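Local atomic coordinates of glutathione S-transferase (Rhodospirillum rubrum F11, PDB entry 4O7H), a protein that probably catalyses the conjugation of glutathione to electrophilic substrates as a homodimeric glutathione S-transferase. Residues A[12-17]-A[169-174]; A[63-68]-A[97-102]; A[79-84]-A[89-94]. All blocks are in the same frame, centred on the assembly; numbering follows the deposited sequence.

Contact 1: A[12-17]-A[169-174]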
loop_
_atom_site.group_PDB
_atom_site.type_symbol
_atom_site.label_atom_id
_atom_site.label_comp_id
_atom_site.label_asym_id
_atom_site.label_seq_id
_atom_site.Cartn_x
_atom_site.Cartn_y
_atom_site.Cartn_z
ATOM N N ALA A 12 9.094 2.926 5.047
ATOM C CA ALA A 12 9.313 1.839 4.133
ATOM C C ALA A 12 10.784 1.511 3.950
ATOM O O ALA A 12 11.189 0.364 3.849
ATOM C CB ALA A 12 8.692 2.158 2.786
ATOM N N ALA A 13 11.596 2.550 3.870
ATOM C CA ALA A 13 13.026 2.348 3.730
ATOM C C ALA A 13 13.622 1.748 4.980
ATOM O O ALA A 13 14.468 0.833 4.882
ATOM C CB ALA A 13 13.727 3.648 3.335
ATOM N N ARG A 14 13.157 2.190 6.148
ATOM C CA ARG A 14 13.585 1.546 7.384
ATOM C C ARG A 14 13.267 0.078 7.342
ATOM O O ARG A 14 14.104 -0.770 7.703
ATOM C CB ARG A 14 12.966 2.218 8.603
ATOM C CG ARG A 14 13.510 3.612 8.937
ATOM C CD ARG A 14 12.967 4.155 10.281
ATOM N NE ARG A 14 13.696 5.386 10.579
ATOM C CZ ARG A 14 14.155 5.747 11.770
ATOM N NH1 ARG A 14 13.863 5.066 12.855
ATOM N NH2 ARG A 14 14.926 6.828 11.852
ATOM N N LYS A 15 12.046 -0.249 6.945
ATOM C CA LYS A 15 11.643 -1.650 6.857
ATOM C C LYS A 15 12.552 -2.486 5.981
ATOM O O LYS A 15 12.943 -3.594 6.333
ATOM C CB LYS A 15 10.180 -1.803 6.422
ATOM C CG LYS A 15 9.914 -3.211 5.884
ATOM C CD LYS A 15 8.484 -3.548 5.850
ATOM C CE LYS A 15 7.732 -2.698 4.913
ATOM N NZ LYS A 15 6.338 -3.206 4.937
ATOM N N VAL A 16 12.912 -1.977 4.803
ATOM C CA VAL A 16 13.785 -2.718 3.922
ATOM C C VAL A 16 15.191 -2.908 4.529
ATOM O O VAL A 16 15.764 -3.986 4.449
ATOM C CB VAL A 16 13.819 -2.079 2.523
ATOM C CG1 VAL A 16 14.823 -2.792 1.627
ATOM C CG2 VAL A 16 12.449 -2.178 1.820
ATOM N N ARG A 17 15.709 -1.892 5.204
ATOM C CA ARG A 17 16.968 -2.012 5.855
ATOM C C ARG A 17 16.934 -3.146 6.904
ATOM O O ARG A 17 17.862 -3.950 6.992
ATOM C CB ARG A 17 17.401 -0.726 6.576
ATOM C CG ARG A 17 17.686 0.433 5.649
ATOM C CD ARG A 17 18.269 1.576 6.437
ATOM N NE ARG A 17 19.686 1.312 6.735
ATOM C CZ ARG A 17 20.449 2.181 7.408
ATOM N NH1 ARG A 17 19.922 3.300 7.877
ATOM N NH2 ARG A 17 21.752 1.949 7.559
ATOM N N HIS A 169 7.552 1.830 11.728
ATOM C CA HIS A 169 6.670 2.994 11.892
ATOM C C HIS A 169 6.834 3.567 13.297
ATOM O O HIS A 169 7.041 4.755 13.461
ATOM C CB HIS A 169 5.247 2.569 11.630
ATOM C CG HIS A 169 4.874 2.678 10.191
ATOM N ND1 HIS A 169 4.959 1.645 9.278
ATOM C CD2 HIS A 169 4.434 3.744 9.500
ATOM C CE1 HIS A 169 4.507 2.071 8.104
ATOM N NE2 HIS A 169 4.256 3.356 8.215
ATOM N N LEU A 170 6.770 2.698 14.309
ATOM C CA LEU A 170 6.851 3.144 15.694
ATOM C C LEU A 170 8.182 3.776 15.988
ATOM O O LEU A 170 8.259 4.698 16.822
ATOM C CB LEU A 170 6.530 2.037 16.675
ATOM C CG LEU A 170 5.019 1.796 16.824
ATOM C CD1 LEU A 170 4.738 0.474 17.489
ATOM C CD2 LEU A 170 4.408 2.904 17.681
ATOM N N SER A 171 9.241 3.339 15.298
ATOM C CA SER A 171 10.570 3.898 15.534
ATOM C C SER A 171 10.587 5.357 15.145
ATOM O O SER A 171 11.327 6.173 15.753
ATOM C CB SER A 171 11.668 3.112 14.836
ATOM O OG SER A 171 11.745 3.292 13.440
ATOM N N LEU A 172 9.817 5.710 14.118
ATOM C CA LEU A 172 9.785 7.126 13.697
ATOM C C LEU A 172 8.923 7.958 14.656
ATOM O O LEU A 172 9.312 9.085 14.995
ATOM C CB LEU A 172 9.287 7.264 12.273
ATOM C CG LEU A 172 10.408 6.966 11.298
ATOM C CD1 LEU A 172 9.770 6.582 9.963
ATOM C CD2 LEU A 172 11.342 8.171 11.199
ATOM N N ILE A 173 7.844 7.380 15.176
ATOM C CA ILE A 173 7.048 8.052 16.213
ATOM C C ILE A 173 7.909 8.237 17.451
ATOM O O ILE A 173 7.865 9.291 18.086
ATOM C CB ILE A 173 5.747 7.302 16.573
ATOM C CG1 ILE A 173 4.959 6.887 15.294
ATOM C CG2 ILE A 173 4.862 8.166 17.457
ATOM C CD1 ILE A 173 4.910 7.945 14.201
ATOM N N ASP A 174 8.759 7.273 17.722
ATOM C CA ASP A 174 9.616 7.331 18.907
ATOM C C ASP A 174 10.723 8.348 18.701
ATOM O O ASP A 174 11.057 9.083 19.639
ATOM C CB ASP A 174 10.173 5.951 19.215
ATOM C CG ASP A 174 10.630 5.777 20.639
ATOM O OD1 ASP A 174 9.947 6.239 21.533
ATOM O OD2 ASP A 174 11.661 5.062 20.862
#
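The seam between the thioredoxin-like N-terminal domain and the all-helical C-terminal domain of a glutathione S-transferase is crossed here by one long side chain, Arg14, which reaches from helix 11-22 to Ser171 and Leu172 on helix 161-175. Its CG stands anti to the carbonyl carbon (chi1 -71°) and the chain then runs extended as far as NE, which carries the guanidinium over to the second helix. At the far side NH1 donates to Ser171 OG at 2.8 Å. The bond is somewhat bent, 148° at the hydrogen, and the oxygen lies at the edge of the guanidinium, tilted modestly from its plane. Ser171 OG is also close to the aliphatic part of the arm, 3.5 Å from Arg14 CD. The same hydroxyl is bonded to Cys168 O, one turn back in its own helix.

Such two-domain packing is a general feature of the GST fold, in which the first helix of the thioredoxin-like domain faces the helical domain, and in this protein it combines polar and apolar contact within a single arginine. Leu172 supplies the apolar half. Its CD2 sits over one face of the guanidinium, offset toward the rim, and comes to 3.7 Å from Arg14 NE; CG of the leucine lies 3.9 Å from Arg14 CD. The guanidinium is therefore met at its edge by a hydroxyl and over a face by a methyl group, an arrangement likely to limit its rotation. Further bonds hold it in this buried setting: NE donates to Gly8 O, and NH1 is also bonded to Tyr217 OH. Leu203 of helix 201-205 packs against both Arg14 and Ser171.

Contact 2: A[63-68]-A[97-102]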
loop_
_atom_site.group_PDB
_atom_site.type_symbol
_atom_site.label_atom_id
_atom_site.label_comp_id
_atom_site.label_asym_id
_atom_site.label_seq_id
_atom_site.Cartn_x
_atom_site.Cartn_y
_atom_site.Cartn_z
ATOM N N ASP A 63 9.688 0.335 -4.708
ATOM C CA ASP A 63 8.518 0.208 -3.849
ATOM C C ASP A 63 8.833 -0.765 -2.723
ATOM O O ASP A 63 9.338 -1.862 -2.955
ATOM C CB ASP A 63 7.217 -0.288 -4.529
ATOM C CG ASP A 63 6.111 -0.511 -3.524
ATOM O OD1 ASP A 63 5.625 0.474 -2.954
ATOM O OD2 ASP A 63 5.708 -1.663 -3.323
ATOM N N GLY A 64 8.551 -0.344 -1.493
ATOM C CA GLY A 64 8.828 -1.180 -0.321
ATOM C C GLY A 64 8.221 -2.576 -0.417
ATOM O O GLY A 64 8.873 -3.577 -0.085
ATOM N N TRP A 65 6.955 -2.680 -0.791
ATOM C CA TRP A 65 6.315 -3.956 -0.835
ATOM C C TRP A 65 6.933 -4.796 -1.936
ATOM O O TRP A 65 7.249 -5.984 -1.749
ATOM C CB TRP A 65 4.807 -3.850 -1.038
ATOM C CG TRP A 65 4.023 -3.344 0.107
ATOM C CD1 TRP A 65 4.464 -2.913 1.332
ATOM C CD2 TRP A 65 2.573 -3.134 0.115
ATOM N NE1 TRP A 65 3.370 -2.467 2.106
ATOM C CE2 TRP A 65 2.228 -2.575 1.376
ATOM C CE3 TRP A 65 1.549 -3.330 -0.848
ATOM C CZ2 TRP A 65 0.900 -2.284 1.725
ATOM C CZ3 TRP A 65 0.291 -3.067 -0.509
ATOM C CH2 TRP A 65 -0.050 -2.522 0.757
ATOM N N ALA A 66 7.117 -4.200 -3.132
ATOM C CA ALA A 66 7.762 -4.929 -4.202
ATOM C C ALA A 66 9.131 -5.458 -3.797
ATOM O O ALA A 66 9.495 -6.597 -4.094
ATOM C CB ALA A 66 7.935 -4.047 -5.418
ATOM N N ILE A 67 9.908 -4.629 -3.096
ATOM C CA ILE A 67 11.229 -5.069 -2.606
ATOM C C ILE A 67 11.094 -6.219 -1.612
ATOM O O ILE A 67 11.795 -7.215 -1.722
ATOM C CB ILE A 67 12.046 -3.908 -1.985
ATOM C CG1 ILE A 67 12.418 -2.884 -3.073
ATOM C CG2 ILE A 67 13.263 -4.456 -1.291
ATOM C CD1 ILE A 67 12.875 -1.558 -2.485
ATOM N N CYS A 68 10.182 -6.105 -0.659
ATOM C CA CYS A 68 9.977 -7.168 0.333
ATOM C C CYS A 68 9.553 -8.478 -0.290
ATOM O O CYS A 68 10.090 -9.557 0.063
ATOM C CB CYS A 68 9.017 -6.700 1.403
ATOM S SG CYS A 68 9.746 -5.451 2.511
ATOM N N TRP A 97 -2.164 -3.127 7.527
ATOM C CA TRP A 97 -2.668 -2.376 8.687
ATOM C C TRP A 97 -1.700 -1.211 9.013
ATOM O O TRP A 97 -2.128 -0.054 9.219
ATOM C CB TRP A 97 -2.767 -3.270 9.884
ATOM C CG TRP A 97 -3.240 -2.547 11.092
ATOM C CD1 TRP A 97 -2.474 -1.798 11.937
ATOM C CD2 TRP A 97 -4.581 -2.498 11.612
ATOM N NE1 TRP A 97 -3.252 -1.269 12.930
ATOM C CE2 TRP A 97 -4.544 -1.726 12.763
ATOM C CE3 TRP A 97 -5.797 -3.074 11.219
ATOM C CZ2 TRP A 97 -5.689 -1.464 13.540
ATOM C CZ3 TRP A 97 -6.902 -2.827 11.964
ATOM C CH2 TRP A 97 -6.853 -2.043 13.118
ATOM N N PHE A 98 -0.429 -1.504 9.040
ATOM C CA PHE A 98 0.550 -0.473 9.432
ATOM C C PHE A 98 0.908 0.415 8.287
ATOM O O PHE A 98 1.000 1.635 8.460
ATOM C CB PHE A 98 1.793 -1.124 10.105
ATOM C CG PHE A 98 1.445 -1.605 11.473
ATOM C CD1 PHE A 98 1.387 -0.735 12.546
ATOM C CD2 PHE A 98 1.087 -2.915 11.645
ATOM C CE1 PHE A 98 0.964 -1.209 13.801
ATOM C CE2 PHE A 98 0.633 -3.376 12.879
ATOM C CZ PHE A 98 0.600 -2.507 13.944
ATOM N N ASP A 99 1.126 -0.141 7.082
ATOM C CA ASP A 99 1.525 0.746 5.961
ATOM C C ASP A 99 0.379 1.609 5.389
ATOM O O ASP A 99 0.633 2.589 4.684
ATOM C CB ASP A 99 2.203 -0.043 4.830
ATOM C CG ASP A 99 3.651 -0.364 5.101
ATOM O OD1 ASP A 99 4.362 0.323 5.926
ATOM O OD2 ASP A 99 4.153 -1.369 4.522
ATOM N N ARG A 100 -0.869 1.249 5.663
ATOM C CA ARG A 100 -2.035 2.093 5.339
ATOM C C ARG A 100 -2.602 2.797 6.560
ATOM O O ARG A 100 -2.615 4.032 6.598
ATOM C CB ARG A 100 -3.166 1.266 4.635
ATOM C CG ARG A 100 -4.467 2.027 4.426
ATOM C CD ARG A 100 -5.470 1.319 3.448
ATOM N NE ARG A 100 -5.754 -0.020 3.941
ATOM C CZ ARG A 100 -5.437 -1.157 3.332
ATOM N NH1 ARG A 100 -4.822 -1.151 2.157
ATOM N NH2 ARG A 100 -5.683 -2.293 3.932
ATOM N N LYS A 101 -3.220 2.051 7.458
ATOM C CA LYS A 101 -4.023 2.626 8.558
ATOM C C LYS A 101 -3.116 3.371 9.561
ATOM O O LYS A 101 -3.342 4.543 9.879
ATOM C CB LYS A 101 -4.894 1.594 9.254
ATOM C CG LYS A 101 -5.868 2.178 10.223
ATOM C CD LYS A 101 -6.658 1.115 10.960
ATOM C CE LYS A 101 -7.387 1.653 12.176
ATOM N NZ LYS A 101 -8.523 2.556 11.824
ATOM N N PHE A 102 -2.115 2.690 10.114
ATOM C CA PHE A 102 -1.222 3.375 11.038
ATOM C C PHE A 102 -0.531 4.518 10.341
ATOM O O PHE A 102 -0.400 5.629 10.888
ATOM C CB PHE A 102 -0.195 2.376 11.622
ATOM C CG PHE A 102 0.695 2.948 12.712
ATOM C CD1 PHE A 102 1.723 3.803 12.425
ATOM C CD2 PHE A 102 0.512 2.552 14.005
ATOM C CE1 PHE A 102 2.518 4.301 13.429
ATOM C CE2 PHE A 102 1.316 3.014 15.012
ATOM C CZ PHE A 102 2.325 3.902 14.725
#
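Trp65 and Asp99 meet edge to end across the interface of the two GST domains, the indole coming from helix 64-74 of the thioredoxin-like domain and the carboxylate from the long helix 85-119. The two side chains run past one another in opposite directions, with ring and carboxylate planes 32° apart. Trp65 NE1 donates to Asp99 OD2 at 2.8 Å, with 158° at the hydrogen. The oxygen lies practically in the plane of the indole, whereas the N-H reaches the carboxylate on the anti side of OD2 and a little out of its plane. Alongside this bond the six-membered ring draws near the aspartate stem, its CZ2 being 4.0 Å from Asp99 CB.

OD2 has a second partner, since Lys15 NZ of helix 11-22 forms a salt bridge with it; this nearby positive charge probably favours the ionised carboxylate. In the dimer the same indole stacks on Trp65 of the second subunit, so one ring serves the domain interface by its edge and the subunit interface by its face. Arg100, next to Asp99, forms salt bridges with Glu47 and Asp63 of that subunit.

The helix bearing the indole is capped at its start by Asp63, the N-cap residue, whose OD2 accepts from Ala66 N at 2.9 Å.

Contact 3: A[79-84]-A[89-94]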
loop_
_atom_site.group_PDB
_atom_site.type_symbol
_atom_site.label_atom_id
_atom_site.label_comp_id
_atom_site.label_asym_id
_atom_site.label_seq_id
_atom_site.Cartn_x
_atom_site.Cartn_y
_atom_site.Cartn_z
ATOM N N SER A 79 12.792 -16.903 6.301
ATOM C CA SER A 79 11.522 -16.347 5.706
ATOM C C SER A 79 10.985 -15.223 6.585
ATOM O O SER A 79 10.976 -15.333 7.808
ATOM C CB SER A 79 10.460 -17.438 5.626
ATOM O OG SER A 79 9.241 -16.917 5.101
ATOM N N LEU A 80 10.472 -14.145 5.978
ATOM C CA LEU A 80 9.814 -13.107 6.697
ATOM C C LEU A 80 8.300 -13.084 6.383
ATOM O O LEU A 80 7.591 -12.203 6.811
ATOM C CB LEU A 80 10.474 -11.788 6.397
ATOM C CG LEU A 80 11.904 -11.665 6.946
ATOM C CD1 LEU A 80 12.551 -10.374 6.442
ATOM C CD2 LEU A 80 11.951 -11.691 8.454
ATOM N N LEU A 81 7.843 -14.073 5.610
ATOM C CA LEU A 81 6.390 -14.237 5.379
ATOM C C LEU A 81 5.799 -15.475 6.022
ATOM O O LEU A 81 4.621 -15.485 6.342
ATOM C CB LEU A 81 6.127 -14.315 3.897
ATOM C CG LEU A 81 6.100 -12.991 3.128
ATOM C CD1 LEU A 81 6.113 -13.294 1.621
ATOM C CD2 LEU A 81 4.963 -12.095 3.523
ATOM N N GLY A 82 6.597 -16.520 6.177
ATOM C CA GLY A 82 6.048 -17.769 6.697
ATOM C C GLY A 82 5.589 -18.686 5.590
ATOM O O GLY A 82 5.734 -18.402 4.401
ATOM N N GLY A 83 5.043 -19.830 5.992
ATOM C CA GLY A 83 4.954 -20.955 5.066
ATOM C C GLY A 83 3.551 -21.152 4.537
ATOM O O GLY A 83 3.313 -20.999 3.346
ATOM N N PRO A 84 2.603 -21.488 5.424
ATOM C CA PRO A 84 1.280 -21.743 4.873
ATOM C C PRO A 84 0.620 -20.474 4.308
ATOM O O PRO A 84 0.833 -19.386 4.836
ATOM C CB PRO A 84 0.476 -22.292 6.075
ATOM C CG PRO A 84 1.405 -22.330 7.234
ATOM C CD PRO A 84 2.657 -21.547 6.891
ATOM N N ALA A 89 -0.992 -14.694 4.459
ATOM C CA ALA A 89 -2.073 -13.730 4.345
ATOM C C ALA A 89 -2.225 -12.860 5.607
ATOM O O ALA A 89 -2.584 -11.694 5.494
ATOM C CB ALA A 89 -3.379 -14.453 4.044
ATOM N N GLU A 90 -2.026 -13.441 6.794
ATOM C CA GLU A 90 -2.115 -12.702 8.053
ATOM C C GLU A 90 -0.951 -11.705 8.151
ATOM O O GLU A 90 -1.128 -10.528 8.547
ATOM C CB GLU A 90 -2.130 -13.688 9.235
ATOM C CG GLU A 90 -2.127 -13.066 10.608
ATOM C CD GLU A 90 -3.352 -12.235 10.955
ATOM O OE1 GLU A 90 -4.350 -12.238 10.197
ATOM O OE2 GLU A 90 -3.320 -11.537 12.010
ATOM N N VAL A 91 0.230 -12.161 7.760
ATOM C CA VAL A 91 1.383 -11.234 7.701
ATOM C C VAL A 91 1.049 -10.044 6.796
ATOM O O VAL A 91 1.278 -8.855 7.164
ATOM C CB VAL A 91 2.654 -11.927 7.200
ATOM C CG1 VAL A 91 3.766 -10.895 7.006
ATOM C CG2 VAL A 91 3.097 -12.994 8.181
ATOM N N ARG A 92 0.556 -10.331 5.601
ATOM C CA ARG A 92 0.253 -9.271 4.626
ATOM C C ARG A 92 -0.880 -8.331 5.087
ATOM O O ARG A 92 -0.818 -7.088 4.864
ATOM C CB ARG A 92 0.018 -9.851 3.235
ATOM C CG ARG A 92 1.249 -10.471 2.634
ATOM C CD ARG A 92 1.089 -10.710 1.165
ATOM N NE ARG A 92 2.223 -11.357 0.501
ATOM C CZ ARG A 92 2.315 -12.650 0.188
ATOM N NH1 ARG A 92 1.380 -13.529 0.516
ATOM N NH2 ARG A 92 3.352 -13.062 -0.483
ATOM N N ARG A 93 -1.893 -8.894 5.760
ATOM C CA ARG A 93 -2.933 -8.108 6.391
ATOM C C ARG A 93 -2.339 -7.091 7.339
ATOM O O ARG A 93 -2.721 -5.918 7.307
ATOM C CB ARG A 93 -3.956 -9.022 7.152
ATOM C CG ARG A 93 -5.084 -8.236 7.804
ATOM C CD ARG A 93 -5.991 -9.134 8.659
ATOM N NE ARG A 93 -5.389 -9.544 9.934
ATOM C CZ ARG A 93 -5.349 -8.750 10.996
ATOM N NH1 ARG A 93 -5.834 -7.508 10.925
ATOM N NH2 ARG A 93 -4.806 -9.192 12.111
ATOM N N LEU A 94 -1.449 -7.561 8.195
ATOM C CA LEU A 94 -0.875 -6.695 9.219
ATOM C C LEU A 94 0.106 -5.704 8.609
ATOM O O LEU A 94 0.170 -4.534 9.032
ATOM C CB LEU A 94 -0.233 -7.541 10.326
ATOM C CG LEU A 94 -1.283 -8.130 11.276
ATOM C CD1 LEU A 94 -0.626 -9.199 12.113
ATOM C CD2 LEU A 94 -1.926 -7.055 12.140
#
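A buried carbonyl without a hydrogen-bonding partner, Leu81 O, faces a valine methyl where the linker between the two GST domains turns back on helix 85-119. Val91 CG2 lies 3.5 Å from this oxygen, and the other methyl of the valine, CG1, approaches Leu81 CD2 at 3.9 Å. The two side chains cross at about a right angle, and the valine's fork meets both the backbone (CG2) and the side chain (CG1) of Leu81.

Both methyls of Leu81 meet Arg92, and CD2 is shared with Val91: it lies over one guanidinium face, offset toward the rim, while CD1 comes within 3.5 Å of Arg92 NH2. With CG anti to the carbonyl carbon (chi1 -66°) and its chain extended to NE, the arginine lays its length across the leucine. Its charged end is held by Glu69 of its own chain and, more strongly, by Glu73 of the second subunit. With an alanine here in place of Leu81 both methyls would be gone, which would probably leave a gap beside Val91 CG1 and the Arg92 guanidinium less closely packed on that face.

The positive phi of Gly82, where a CB would be jammed against the preceding carbonyl oxygen, lets the linker run on to Pro84, the N-cap residue of the helix. One turn of that helix carries a side-on salt bridge in which Arg93 NE donates to Glu90 OE1 at 2.9 Å and Arg93 NH2 to Glu90 OE2 at 2.8 Å.

How the contacts relate
Contact 1 lies near the centre of the chain and is wholly buried, contact 2 borders the dimer interface nearer the surface, and contact 3 is buried but peripheral. Contacts 1 and 2 both join the thioredoxin-like domain to helices of the C-terminal domain, and they meet directly, through the lysine-aspartate pair and where His169 packs on Phe102. Contacts 2 and 3 share helix 85-119, and both touch the second subunit. Their chemistry differs accordingly. A hydroxyl and a methyl group receive an arginine in the core, an indole and a carboxylate meet beside the partner subunit, and contact 3 has no hydrogen bond across it and rests on methyl groups packed against one another and against a guanidinium.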